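Long-range contacts in protein secretion chaperonin CsaA (Picrophilus torridus, PDB 5ZDI), which probably binds tRNA through an OB-fold domain and is thought to act as a chaperone in protein secretion: residues 8-13 against 66-71; 14-19 against 100-105; 21-26 against 75-80; 48-53 against 92-97. One frame throughout, in Å; residues are numbered along the deposited sequence. Where two conformers were deposited one is given.

Contact 1: residues 8-13 against 66-71; sequences SKIDIR and VVNFPP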
loop_
_atom_site.group_PDB
_atom_site.type_symbol
_atom_site.label_atom_id
_atom_site.label_comp_id
_atom_site.label_asym_id
_atom_site.label_seq_id
_atom_site.Cartn_x
_atom_site.Cartn_y
_atom_site.Cartn_z
ATOM N N SER A 8 4.565 -10.862 -5.634
ATOM C CA SER A 8 5.256 -10.317 -6.812
ATOM C C SER A 8 4.380 -10.335 -8.050
ATOM O O SER A 8 4.619 -9.544 -8.945
ATOM C CB SER A 8 6.619 -11.042 -7.080
ATOM O OG SER A 8 6.455 -12.332 -7.629
ATOM N N LYS A 9 3.363 -11.232 -8.095
ATOM C CA LYS A 9 2.424 -11.321 -9.220
ATOM C C LYS A 9 1.586 -10.002 -9.354
ATOM O O LYS A 9 1.058 -9.701 -10.442
ATOM C CB LYS A 9 1.398 -12.466 -9.077
ATOM C CG LYS A 9 1.900 -13.927 -9.045
ATOM C CD LYS A 9 0.743 -14.872 -8.700
ATOM C CE LYS A 9 1.208 -16.315 -8.452
ATOM N NZ LYS A 9 0.022 -17.168 -8.165
ATOM N N ILE A 10 1.376 -9.339 -8.214
ATOM C CA ILE A 10 0.571 -8.112 -8.178
ATOM C C ILE A 10 1.440 -6.880 -8.547
ATOM O O ILE A 10 2.507 -6.665 -8.010
ATOM C CB ILE A 10 -0.091 -7.837 -6.789
ATOM C CG1 ILE A 10 -0.589 -9.109 -6.081
ATOM C CG2 ILE A 10 -1.252 -6.839 -6.976
ATOM C CD1 ILE A 10 -1.631 -9.877 -6.814
ATOM N N ASP A 11 0.967 -6.124 -9.507
ATOM C CA ASP A 11 1.626 -4.940 -9.967
ATOM C C ASP A 11 1.031 -3.714 -9.273
ATOM O O ASP A 11 -0.104 -3.299 -9.594
ATOM C CB ASP A 11 1.574 -4.824 -11.482
ATOM C CG ASP A 11 2.581 -3.779 -12.014
ATOM O OD1 ASP A 11 3.358 -3.207 -11.208
ATOM O OD2 ASP A 11 2.667 -3.598 -13.256
ATOM N N ILE A 12 1.766 -3.197 -8.299
ATOM C CA ILE A 12 1.242 -2.078 -7.475
ATOM C C ILE A 12 2.065 -0.847 -7.798
ATOM O O ILE A 12 3.338 -0.893 -7.722
ATOM C CB ILE A 12 1.235 -2.398 -6.000
ATOM C CG1 ILE A 12 0.511 -3.729 -5.761
ATOM C CG2 ILE A 12 0.651 -1.230 -5.211
ATOM C CD1 ILE A 12 0.570 -4.216 -4.325
ATOM N N ARG A 13 1.372 0.218 -8.229
ATOM C CA ARG A 13 2.045 1.494 -8.591
ATOM C C ARG A 13 1.591 2.696 -7.832
ATOM O O ARG A 13 0.407 2.808 -7.454
ATOM C CB ARG A 13 1.817 1.760 -10.044
ATOM C CG ARG A 13 2.314 0.684 -11.006
ATOM C CD ARG A 13 3.829 0.418 -10.916
ATOM N NE ARG A 13 4.094 -0.618 -11.944
ATOM C CZ ARG A 13 4.484 -0.367 -13.196
ATOM N NH1 ARG A 13 4.996 0.827 -13.521
ATOM N NH2 ARG A 13 4.509 -1.383 -14.087
ATOM N N VAL A 66 -3.441 -1.225 -7.640
ATOM C CA VAL A 66 -3.169 -2.417 -8.382
ATOM C C VAL A 66 -3.485 -2.142 -9.848
ATOM O O VAL A 66 -4.638 -1.772 -10.155
ATOM C CB VAL A 66 -4.003 -3.596 -7.912
ATOM C CG1 VAL A 66 -3.618 -4.768 -8.871
ATOM C CG2 VAL A 66 -3.681 -3.930 -6.477
ATOM N N VAL A 67 -2.504 -2.360 -10.755
ATOM C CA VAL A 67 -2.710 -1.965 -12.139
ATOM C C VAL A 67 -2.838 -3.095 -13.174
ATOM O O VAL A 67 -3.118 -2.814 -14.338
ATOM C CB VAL A 67 -1.583 -0.989 -12.632
ATOM C CG1 VAL A 67 -1.599 0.272 -11.754
ATOM C CG2 VAL A 67 -0.230 -1.719 -12.726
ATOM N N ASN A 68 -2.752 -4.320 -12.720
ATOM C CA ASN A 68 -2.822 -5.507 -13.613
ATOM C C ASN A 68 -3.957 -6.446 -13.355
ATOM O O ASN A 68 -3.888 -7.663 -13.670
ATOM C CB ASN A 68 -1.459 -6.221 -13.585
ATOM C CG ASN A 68 -1.119 -6.879 -12.255
ATOM O OD1 ASN A 68 -1.511 -6.414 -11.162
ATOM N ND2 ASN A 68 -0.334 -7.994 -12.325
ATOM N N PHE A 69 -5.034 -5.926 -12.796
ATOM C CA PHE A 69 -6.289 -6.666 -12.764
ATOM C C PHE A 69 -7.009 -6.567 -14.145
ATOM O O PHE A 69 -6.838 -5.541 -14.857
ATOM C CB PHE A 69 -7.261 -6.071 -11.772
ATOM C CG PHE A 69 -6.956 -6.302 -10.300
ATOM C CD1 PHE A 69 -6.496 -7.517 -9.810
ATOM C CD2 PHE A 69 -7.218 -5.292 -9.368
ATOM C CE1 PHE A 69 -6.272 -7.707 -8.466
ATOM C CE2 PHE A 69 -7.068 -5.522 -8.014
ATOM C CZ PHE A 69 -6.604 -6.696 -7.573
ATOM N N PRO A 70 -7.881 -7.549 -14.448
ATOM C CA PRO A 70 -8.828 -7.410 -15.512
ATOM C C PRO A 70 -9.777 -6.228 -15.282
ATOM O O PRO A 70 -10.113 -5.920 -14.156
ATOM C CB PRO A 70 -9.611 -8.729 -15.481
ATOM C CG PRO A 70 -8.910 -9.630 -14.539
ATOM C CD PRO A 70 -8.115 -8.774 -13.650
ATOM N N PRO A 71 -10.245 -5.610 -16.361
ATOM C CA PRO A 71 -11.160 -4.463 -16.147
ATOM C C PRO A 71 -12.449 -4.937 -15.558
ATOM O O PRO A 71 -12.884 -6.072 -15.805
ATOM C CB PRO A 71 -11.344 -3.872 -17.539
ATOM C CG PRO A 71 -10.865 -4.889 -18.490
ATOM C CD PRO A 71 -9.868 -5.776 -17.789
#
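Asn-68 reaches over to the backbone of Lys-9 and Asp-11 where strand 12-22 of the OB-fold barrel begins beside the end of its antiparallel partner, strand 62-66. Its carboxamide works at both ends. ND2 donates to Lys-9 O at 2.9 Å, each group lying in the plane of the other, while OD1 receives Asp-11 N at 3.0 Å from well above its own carbonyl plane. Chi1 of 68° tucks CG of Asn-68 between its backbone N and carbonyl carbon, laying the amide against Asp-11 CB, 3.5 Å from that CG. With an alanine here, Lys-9 O and Asp-11 N would probably both lose their mate, and the lead-in to the strand would be less firmly held. Next along, Val-67 N bonds to Asp-11 O at 2.8 Å, and the non-hydrogen-bonded pair Ile-12 and Val-66 follows. On the apolar side CG2 of Ile-10 rests 3.7 Å from Val-66 CG1, a methyl that also sits over the centre of the Phe-69 ring. Phe-69 in turn stacks on Tyr-4 of the second subunit. Further out, CG2 of Val-67 leans on the Asp-11 carboxylate, 3.5 Å from OD2. That carboxylate takes a salt bridge from Lys-105 and is gripped side-on by Arg-13, whose NE meets OD1 of Asp-11 at 2.8 Å and whose NH2 meets OD2 at 3.0 Å.

Contact 2: residues 14-19 against 100-105; sequences VGIIKE and GEPGDK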
loop_
_atom_site.group_PDB
_atom_site.type_symbol
_atom_site.label_atom_id
_atom_site.label_comp_id
_atom_site.label_asym_id
_atom_site.label_seq_id
_atom_site.Cartn_x
_atom_site.Cartn_y
_atom_site.Cartn_z
ATOM N N VAL A 14 2.457 3.706 -7.823
ATOM C CA VAL A 14 2.060 5.038 -7.464
ATOM C C VAL A 14 1.316 5.654 -8.632
ATOM O O VAL A 14 1.699 5.455 -9.805
ATOM C CB VAL A 14 3.293 5.880 -7.177
ATOM C CG1 VAL A 14 2.935 7.312 -6.879
ATOM C CG2 VAL A 14 4.108 5.258 -6.029
ATOM N N GLY A 15 0.225 6.303 -8.307
ATOM C CA GLY A 15 -0.562 7.044 -9.290
ATOM C C GLY A 15 -0.896 8.433 -8.706
ATOM O O GLY A 15 -0.784 8.585 -7.528
ATOM N N ILE A 16 -1.372 9.359 -9.523
ATOM C CA ILE A 16 -1.828 10.688 -9.035
ATOM C C ILE A 16 -3.212 10.928 -9.603
ATOM O O ILE A 16 -3.455 10.804 -10.832
ATOM C CB ILE A 16 -0.844 11.809 -9.402
ATOM C CG1 ILE A 16 -1.327 13.175 -8.884
ATOM C CG2 ILE A 16 -0.645 11.892 -10.902
ATOM C CD1 ILE A 16 -0.241 14.221 -8.787
ATOM N N ILE A 17 -4.152 11.275 -8.725
ATOM C CA ILE A 17 -5.490 11.527 -9.168
ATOM C C ILE A 17 -5.540 12.887 -9.902
ATOM O O ILE A 17 -5.139 13.929 -9.339
ATOM C CB ILE A 17 -6.476 11.515 -7.971
ATOM C CG1 ILE A 17 -6.519 10.113 -7.320
ATOM C CG2 ILE A 17 -7.827 11.961 -8.396
ATOM C CD1 ILE A 17 -7.203 10.040 -5.974
ATOM N N LYS A 18 -6.134 12.897 -11.089
ATOM C CA LYS A 18 -6.237 14.113 -11.899
ATOM C C LYS A 18 -7.639 14.653 -12.090
ATOM O O LYS A 18 -7.771 15.849 -12.313
ATOM C CB LYS A 18 -5.560 13.964 -13.254
ATOM C CG LYS A 18 -4.111 13.519 -13.181
ATOM C CD LYS A 18 -3.180 14.464 -12.438
ATOM C CE LYS A 18 -3.012 15.823 -13.115
ATOM N NZ LYS A 18 -1.915 16.508 -12.498
ATOM N N GLU A 19 -8.644 13.829 -12.036
ATOM C CA GLU A 19 -10.036 14.245 -12.157
ATOM C C GLU A 19 -10.893 13.379 -11.237
ATOM O O GLU A 19 -10.575 12.179 -11.006
ATOM C CB GLU A 19 -10.546 14.063 -13.580
ATOM C CG GLU A 19 -9.847 14.919 -14.575
ATOM C CD GLU A 19 -10.687 15.099 -15.849
ATOM O OE1 GLU A 19 -10.456 16.123 -16.520
ATOM O OE2 GLU A 19 -11.554 14.230 -16.117
ATOM N N GLY A 100 7.562 10.015 -4.405
ATOM C CA GLY A 100 7.589 9.184 -5.594
ATOM C C GLY A 100 6.809 9.786 -6.749
ATOM O O GLY A 100 6.131 10.778 -6.609
ATOM N N GLU A 101 7.051 9.214 -7.908
ATOM C CA GLU A 101 6.399 9.675 -9.109
ATOM C C GLU A 101 5.391 8.662 -9.605
ATOM O O GLU A 101 5.545 7.481 -9.432
ATOM C CB GLU A 101 7.447 10.062 -10.167
ATOM C CG GLU A 101 8.340 11.281 -9.796
ATOM C CD GLU A 101 7.535 12.577 -9.516
ATOM O OE1 GLU A 101 6.419 12.768 -10.058
ATOM O OE2 GLU A 101 7.943 13.389 -8.646
ATOM N N PRO A 102 4.357 9.127 -10.318
ATOM C CA PRO A 102 3.441 8.186 -10.983
ATOM C C PRO A 102 4.116 7.130 -11.856
ATOM O O PRO A 102 5.050 7.489 -12.622
ATOM C CB PRO A 102 2.576 9.147 -11.799
ATOM C CG PRO A 102 2.525 10.376 -11.036
ATOM C CD PRO A 102 3.940 10.517 -10.506
ATOM N N GLY A 103 3.774 5.844 -11.658
ATOM C CA GLY A 103 4.425 4.690 -12.311
ATOM C C GLY A 103 5.507 4.056 -11.477
ATOM O O GLY A 103 5.869 2.893 -11.767
ATOM N N ASP A 104 5.912 4.718 -10.391
ATOM C CA ASP A 104 6.862 4.043 -9.469
ATOM C C ASP A 104 6.212 2.802 -8.888
ATOM O O ASP A 104 4.995 2.786 -8.573
ATOM C CB ASP A 104 7.380 4.959 -8.374
ATOM C CG ASP A 104 8.410 5.962 -8.883
ATOM O OD1 ASP A 104 8.854 5.786 -10.073
ATOM O OD2 ASP A 104 8.688 6.910 -8.097
ATOM N N LYS A 105 7.031 1.753 -8.713
ATOM C CA LYS A 105 6.538 0.409 -8.346
ATOM C C LYS A 105 6.797 0.099 -6.915
ATOM O O LYS A 105 7.845 0.392 -6.366
ATOM C CB LYS A 105 7.164 -0.671 -9.223
ATOM C CG LYS A 105 6.573 -2.032 -9.073
ATOM C CD LYS A 105 6.881 -2.922 -10.300
ATOM C CE LYS A 105 6.645 -4.391 -9.982
ATOM N NZ LYS A 105 5.216 -4.744 -9.850
#
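Val-14 spends both its backbone polar groups not on a neighbouring strand but on a type II beta turn, Glu-101 to Asp-104, that docks against the first long strand of the OB-fold barrel. Val-14 N donates to Asp-104 O at 2.8 Å, and Val-14 O accepts Gly-103 N, also at 2.8 Å, in a bond that is almost straight at 175°. The same carbonyl oxygen gets a supplementary CA-H contact from Pro-102. The turn has the classic Pro-Gly pair at its two central positions. Gly-103 has a positive phi of 96°, at which a CB would jam against the carbonyl O of Pro-102, so the position itself calls for glycine.

Inside the turn, Asp-104 N closes onto Glu-101 O at 2.9 Å. The Asp-104 side chain adds a second lock: with CG beside its own backbone N (chi1 -75°), the carboxylate swings back and OD2 accepts Glu-101 N at 2.8 Å, from above the carboxylate plane. Val-14 straddles this closed turn, CG1 lying against Glu-101 O at 3.7 Å while CG2 runs alongside Asp-104 CB, the two side chains pointing the same way. Beyond Val-14 and Asp-104 lies the second subunit, where Ala-86 and Ile-87 pack on them, and Lys-105 carries the sheet across the interface by antiparallel pairing. Two residues further along the strand from Val-14, Ile-16 meets the Pro-102 ring, which also touches Tyr-36: CG of Pro-102 comes within 3.5 Å of Ile-16 CG2.

Contact 3: residues 21-26 against 75-80; sequences SDFKEA and ANFISE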
loop_
_atom_site.group_PDB
_atom_site.type_symbol
_atom_site.label_atom_id
_atom_site.label_comp_id
_atom_site.label_asym_id
_atom_site.label_seq_id
_atom_site.Cartn_x
_atom_site.Cartn_y
_atom_site.Cartn_z
ATOM N N SER A 21 -15.182 12.614 -10.266
ATOM C CA SER A 21 -16.601 12.916 -10.487
ATOM C C SER A 21 -17.454 11.958 -9.654
ATOM O O SER A 21 -17.004 10.949 -9.214
ATOM C CB SER A 21 -16.977 12.803 -11.993
ATOM O OG SER A 21 -16.970 11.460 -12.462
ATOM N N ASP A 22 -18.726 12.312 -9.431
ATOM C CA ASP A 22 -19.604 11.376 -8.735
ATOM C C ASP A 22 -19.939 10.166 -9.586
ATOM O O ASP A 22 -20.201 10.312 -10.780
ATOM C CB ASP A 22 -20.890 12.052 -8.208
ATOM C CG ASP A 22 -20.602 13.122 -7.212
ATOM O OD1 ASP A 22 -19.911 12.836 -6.227
ATOM O OD2 ASP A 22 -21.117 14.246 -7.327
ATOM N N PHE A 23 -19.967 8.970 -8.989
ATOM C CA PHE A 23 -20.368 7.785 -9.679
ATOM C C PHE A 23 -21.874 7.522 -9.364
ATOM O O PHE A 23 -22.249 6.657 -8.579
ATOM C CB PHE A 23 -19.457 6.620 -9.302
ATOM C CG PHE A 23 -19.625 5.374 -10.125
ATOM C CD1 PHE A 23 -20.519 5.295 -11.181
ATOM C CD2 PHE A 23 -18.907 4.220 -9.792
ATOM C CE1 PHE A 23 -20.655 4.128 -11.873
ATOM C CE2 PHE A 23 -19.050 3.059 -10.508
ATOM C CZ PHE A 23 -19.982 2.998 -11.519
ATOM N N LYS A 24 -22.710 8.267 -10.074
ATOM C CA LYS A 24 -24.149 8.350 -9.748
ATOM C C LYS A 24 -24.893 7.029 -9.830
ATOM O O LYS A 24 -25.788 6.735 -9.014
ATOM C CB LYS A 24 -24.783 9.352 -10.697
ATOM C CG LYS A 24 -24.286 10.733 -10.410
ATOM C CD LYS A 24 -24.881 11.708 -11.405
ATOM C CE LYS A 24 -24.284 13.068 -11.218
ATOM N NZ LYS A 24 -24.711 13.915 -12.345
ATOM N N GLU A 25 -24.476 6.181 -10.742
ATOM C CA GLU A 25 -25.163 4.909 -10.923
ATOM C C GLU A 25 -24.750 3.816 -9.951
ATOM O O GLU A 25 -25.352 2.701 -9.956
ATOM C CB GLU A 25 -24.854 4.401 -12.368
ATOM C CG GLU A 25 -25.268 5.383 -13.463
ATOM C CD GLU A 25 -24.227 6.456 -13.857
ATOM O OE1 GLU A 25 -23.204 6.764 -13.114
ATOM O OE2 GLU A 25 -24.474 7.035 -14.965
ATOM N N ALA A 26 -23.677 4.012 -9.170
ATOM C CA ALA A 26 -23.168 2.945 -8.339
ATOM C C ALA A 26 -24.105 2.772 -7.142
ATOM O O ALA A 26 -24.600 3.743 -6.613
ATOM C CB ALA A 26 -21.781 3.199 -7.849
ATOM N N ALA A 75 -22.043 -1.035 -13.480
ATOM C CA ALA A 75 -23.022 -0.373 -14.331
ATOM C C ALA A 75 -22.466 -0.147 -15.712
ATOM O O ALA A 75 -22.002 -1.092 -16.343
ATOM C CB ALA A 75 -23.536 0.929 -13.666
ATOM N N ASN A 76 -22.493 1.095 -16.180
ATOM C CA ASN A 76 -21.927 1.548 -17.452
ATOM C C ASN A 76 -20.482 2.094 -17.408
ATOM O O ASN A 76 -20.053 2.788 -18.317
ATOM C CB ASN A 76 -22.799 2.714 -17.939
ATOM C CG ASN A 76 -22.744 3.929 -16.988
ATOM O OD1 ASN A 76 -22.700 3.796 -15.744
ATOM N ND2 ASN A 76 -22.739 5.127 -17.575
ATOM N N PHE A 77 -19.738 1.798 -16.342
ATOM C CA PHE A 77 -18.386 2.353 -16.141
ATOM C C PHE A 77 -17.417 1.182 -16.023
ATOM O O PHE A 77 -17.770 0.153 -15.442
ATOM C CB PHE A 77 -18.426 3.149 -14.843
ATOM C CG PHE A 77 -17.109 3.755 -14.435
ATOM C CD1 PHE A 77 -16.528 4.788 -15.155
ATOM C CD2 PHE A 77 -16.449 3.255 -13.322
ATOM C CE1 PHE A 77 -15.317 5.344 -14.724
ATOM C CE2 PHE A 77 -15.227 3.811 -12.903
ATOM C CZ PHE A 77 -14.670 4.846 -13.590
ATOM N N ILE A 78 -16.214 1.351 -16.546
ATOM C CA ILE A 78 -15.168 0.340 -16.393
ATOM C C ILE A 78 -14.094 0.863 -15.442
ATOM O O ILE A 78 -13.388 1.831 -15.761
ATOM C CB ILE A 78 -14.541 -0.027 -17.757
ATOM C CG1 ILE A 78 -15.626 -0.568 -18.682
ATOM C CG2 ILE A 78 -13.437 -1.049 -17.573
ATOM C CD1 ILE A 78 -15.155 -0.712 -20.112
ATOM N N SER A 79 -13.953 0.136 -14.349
ATOM C CA SER A 79 -12.949 0.410 -13.336
ATOM C C SER A 79 -11.738 -0.440 -13.713
ATOM O O SER A 79 -11.808 -1.665 -13.698
ATOM C CB SER A 79 -13.436 0.084 -11.977
ATOM O OG SER A 79 -12.452 0.449 -11.021
ATOM N N GLU A 80 -10.632 0.239 -13.974
ATOM C CA GLU A 80 -9.422 -0.369 -14.542
ATOM C C GLU A 80 -8.365 -0.677 -13.535
ATOM O O GLU A 80 -7.450 -1.457 -13.830
ATOM C CB GLU A 80 -8.835 0.487 -15.596
ATOM C CG GLU A 80 -9.766 0.632 -16.796
ATOM C CD GLU A 80 -9.274 1.710 -17.793
ATOM O OE1 GLU A 80 -9.056 2.906 -17.444
ATOM O OE2 GLU A 80 -9.146 1.351 -18.998
#
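An edge-to-face aromatic pair joins the type I turn Phe-23 to Ala-26, at the end of strand 12-22, to the start of strand 77-88. Phe-77 turns its edge toward the face of Phe-23, with ring centroids 5.0 Å apart and planes inclined at 57°. Between these two side chains the closest approach is made by Phe-77 CB, 3.7 Å from Phe-23 CZ; CD2 of Phe-77 adds a second touch at 3.8 Å from Phe-23 CE2. With CG anti to the backbone N (chi1 -170°), Phe-23 sends its ring toward strand 77-88, whereas the Phe-77 ring runs off past it, which is why CB and the CD2 edge do the touching.

The contact sits at one end of the OB-fold barrel, where the link between strands 72-74 and 77-88, residues 75-76, leans over the turn that follows the first strand. Lys-32 touches both rings, and Phe-23 also packs on Ser-47 and Ile-74. On its face opposite Phe-77, the Phe-23 ring is covered by Ala-26 CB. Its edge is met in plane by Glu-25 OE1 and, more distantly, by Asn-76 OD1. Nearer the surface, Glu-25 bends at chi2 and crosses Asn-76 at about a right angle, its CD 3.6 Å from Asn-76 OD1. The methyl of Ala-75 meets Glu-25 at CB, the two CB atoms 3.9 Å apart.

Contact 4: residues 48-53 against 92-97; sequences AQITNY and VKLLTP. With GOL (glycerol), chain C.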
loop_
_atom_site.group_PDB
_atom_site.type_symbol
_atom_site.label_atom_id
_atom_site.label_comp_id
_atom_site.label_asym_id
_atom_site.label_seq_id
_atom_site.Cartn_x
_atom_site.Cartn_y
_atom_site.Cartn_z
ATOM N N ALA A 48 -13.994 4.302 -6.748
ATOM C CA ALA A 48 -13.482 4.234 -5.366
ATOM C C ALA A 48 -14.511 4.714 -4.331
ATOM O O ALA A 48 -14.997 5.861 -4.471
ATOM C CB ALA A 48 -12.202 5.064 -5.215
ATOM N N GLN A 49 -14.765 3.891 -3.305
ATOM C CA GLN A 49 -15.700 4.251 -2.212
ATOM C C GLN A 49 -14.984 5.070 -1.175
ATOM O O GLN A 49 -14.814 4.637 -0.005
ATOM C CB GLN A 49 -16.303 2.971 -1.610
ATOM C CG GLN A 49 -17.170 2.273 -2.628
ATOM C CD GLN A 49 -17.497 0.875 -2.213
ATOM O OE1 GLN A 49 -17.898 0.670 -1.076
ATOM N NE2 GLN A 49 -17.476 -0.032 -3.150
ATOM N N ILE A 50 -14.628 6.279 -1.584
ATOM C CA ILE A 50 -13.848 7.224 -0.782
ATOM C C ILE A 50 -14.531 8.610 -0.660
ATOM O O ILE A 50 -13.896 9.662 -0.541
ATOM C CB ILE A 50 -12.410 7.333 -1.257
ATOM C CG1 ILE A 50 -12.365 7.786 -2.713
ATOM C CG2 ILE A 50 -11.684 5.984 -1.076
ATOM C CD1 ILE A 50 -10.918 8.043 -3.244
ATOM N N THR A 51 -15.866 8.600 -0.632
ATOM C CA THR A 51 -16.589 9.865 -0.589
ATOM C C THR A 51 -16.559 10.549 0.782
ATOM O O THR A 51 -17.122 11.640 0.956
ATOM C CB THR A 51 -18.059 9.714 -1.059
ATOM O OG1 THR A 51 -18.785 8.936 -0.091
ATOM C CG2 THR A 51 -18.074 9.073 -2.339
ATOM N N ASN A 52 -15.919 9.932 1.770
ATOM C CA ASN A 52 -15.486 10.657 2.938
ATOM C C ASN A 52 -14.504 11.758 2.659
ATOM O O ASN A 52 -14.381 12.731 3.440
ATOM C CB ASN A 52 -14.966 9.701 4.047
ATOM C CG ASN A 52 -13.932 8.612 3.551
ATOM O OD1 ASN A 52 -14.154 7.934 2.497
ATOM N ND2 ASN A 52 -12.836 8.387 4.375
ATOM N N TYR A 53 -13.784 11.660 1.515
ATOM C CA TYR A 53 -12.935 12.737 1.076
ATOM C C TYR A 53 -13.782 13.648 0.167
ATOM O O TYR A 53 -14.520 13.140 -0.655
ATOM C CB TYR A 53 -11.777 12.230 0.257
ATOM C CG TYR A 53 -10.730 11.437 1.002
ATOM C CD1 TYR A 53 -10.988 10.080 1.362
ATOM C CD2 TYR A 53 -9.456 11.924 1.207
ATOM C CE1 TYR A 53 -10.038 9.342 2.035
ATOM C CE2 TYR A 53 -8.492 11.184 1.870
ATOM C CZ TYR A 53 -8.803 9.894 2.268
ATOM O OH TYR A 53 -7.843 9.105 2.925
ATOM N N VAL A 92 -12.774 4.572 4.875
ATOM C CA VAL A 92 -11.641 4.200 4.077
ATOM C C VAL A 92 -10.622 5.349 4.118
ATOM O O VAL A 92 -10.925 6.456 3.769
ATOM C CB VAL A 92 -12.057 3.871 2.663
ATOM C CG1 VAL A 92 -10.840 3.565 1.766
ATOM C CG2 VAL A 92 -12.986 2.631 2.647
ATOM N N LYS A 93 -9.360 5.017 4.429
ATOM C CA LYS A 93 -8.284 5.998 4.455
ATOM C C LYS A 93 -7.258 5.540 3.425
ATOM O O LYS A 93 -6.605 4.490 3.580
ATOM C CB LYS A 93 -7.661 6.049 5.824
ATOM C CG LYS A 93 -8.608 6.556 6.886
ATOM C CD LYS A 93 -8.820 8.091 6.809
ATOM C CE LYS A 93 -9.702 8.516 7.968
ATOM N NZ LYS A 93 -10.000 9.933 7.958
ATOM N N LEU A 94 -7.100 6.346 2.395
ATOM C CA LEU A 94 -6.133 6.047 1.327
ATOM C C LEU A 94 -4.723 5.810 1.845
ATOM O O LEU A 94 -4.225 6.515 2.749
ATOM C CB LEU A 94 -6.059 7.154 0.277
ATOM C CG LEU A 94 -7.394 7.308 -0.493
ATOM C CD1 LEU A 94 -7.364 8.624 -1.269
ATOM C CD2 LEU A 94 -7.669 6.059 -1.364
ATOM N N LEU A 95 -4.022 4.953 1.119
ATOM C CA LEU A 95 -2.596 4.803 1.210
ATOM C C LEU A 95 -1.899 5.843 0.358
ATOM O O LEU A 95 -2.383 6.151 -0.784
ATOM C CB LEU A 95 -2.181 3.421 0.717
ATOM C CG LEU A 95 -2.775 2.221 1.375
ATOM C CD1 LEU A 95 -1.951 0.964 1.051
ATOM C CD2 LEU A 95 -2.943 2.310 2.839
ATOM N N THR A 96 -0.826 6.467 0.903
ATOM C CA THR A 96 -0.062 7.425 0.139
ATOM C C THR A 96 1.438 7.092 0.274
ATOM O O THR A 96 1.878 6.641 1.369
ATOM C CB THR A 96 -0.367 8.864 0.644
ATOM O OG1 THR A 96 0.388 9.162 1.800
ATOM C CG2 THR A 96 -1.944 9.050 0.979
ATOM N N PRO A 97 2.248 7.314 -0.783
ATOM C CA PRO A 97 3.659 7.138 -0.591
ATOM C C PRO A 97 4.290 8.353 0.023
ATOM O O PRO A 97 3.853 9.465 -0.231
ATOM C CB PRO A 97 4.189 6.943 -2.030
ATOM C CG PRO A 97 3.303 7.825 -2.837
ATOM C CD PRO A 97 1.981 7.737 -2.184
HETATM C C1 GOL C . -11.282 11.447 4.990
HETATM O O1 GOL C . -11.881 10.635 6.028
HETATM C C2 GOL C . -10.455 12.549 5.612
HETATM O O2 GOL C . -9.395 12.003 6.415
HETATM C C3 GOL C . -9.819 13.412 4.543
HETATM O O3 GOL C . -9.178 14.492 5.216
HETATM O O HOH W 1 -15.200 5.397 3.244
#
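Chi1 of 48° sets Asn-52 CG between its backbone N and carbonyl carbon, and chi1 of -69° puts Tyr-53 CG beside its own N; from one type I turn, Ile-50 to Tyr-53, both side chains thus come down on strand 91-97. Asn-52 ND2 donates to Val-92 O at 2.8 Å, nearly straight at 176° and with the oxygen in the plane of the amide. Its OD1 takes a water at 2.8 Å, and that water accepts Val-92 N, so the amide serves both backbone groups of one residue. Tyr-53 OH accepts Leu-94 N at 2.9 Å and shares a further hydrogen bond with Asp-98 of the second subunit. The Tyr-53 ring is sandwiched: Leu-94 CD1 makes a CH-pi contact 4.3 Å from its centroid, and on the opposite face C1 of a glycerol, probably from the crystallisation liquor, sits over the ring centre. Lys-93 NZ holds that glycerol by O1 and O2, the latter at 2.7 Å, and Asn-52 ND2 also donates to O1. A phenylalanine in place of Tyr-53 would probably leave Leu-94 N and Asp-98 of the second subunit without their shared hydroxyl. Deeper in, Ile-50 CG2 touches both Val-92 CG1, 3.8 Å away, and Leu-94 CD2, 4.0 Å away, while Tyr-31 and Leu-33 pack on the same isoleucine. Segment 48-53 opens the connection from strand 43-48 through helix 55-58 to strand 62-66, the helical crossing between third and fourth strands that is characteristic of the OB fold.

How the contacts relate
Strand 12-22 runs through contacts 1 and 2, and the turn at its end makes contact 3. Contacts 1 and 2 join directly: Arg-13 NH1 probably bonds to Gly-103 O, 2.8 Å away. Both are partly buried, dominated by hydrogen bonds to backbone atoms, and touch the second subunit, as does contact 4. Contact 3 is the surface member, held by rings and van der Waals touches, and no other chain of the assembly reaches it. Contact 4 mixes an apolar inner side with a polar, glycerol-bearing outer one; it meets contact 2 through Val-14 and Pro-97 but lies across the chain's centre from contact 1, centres about 18 Å apart.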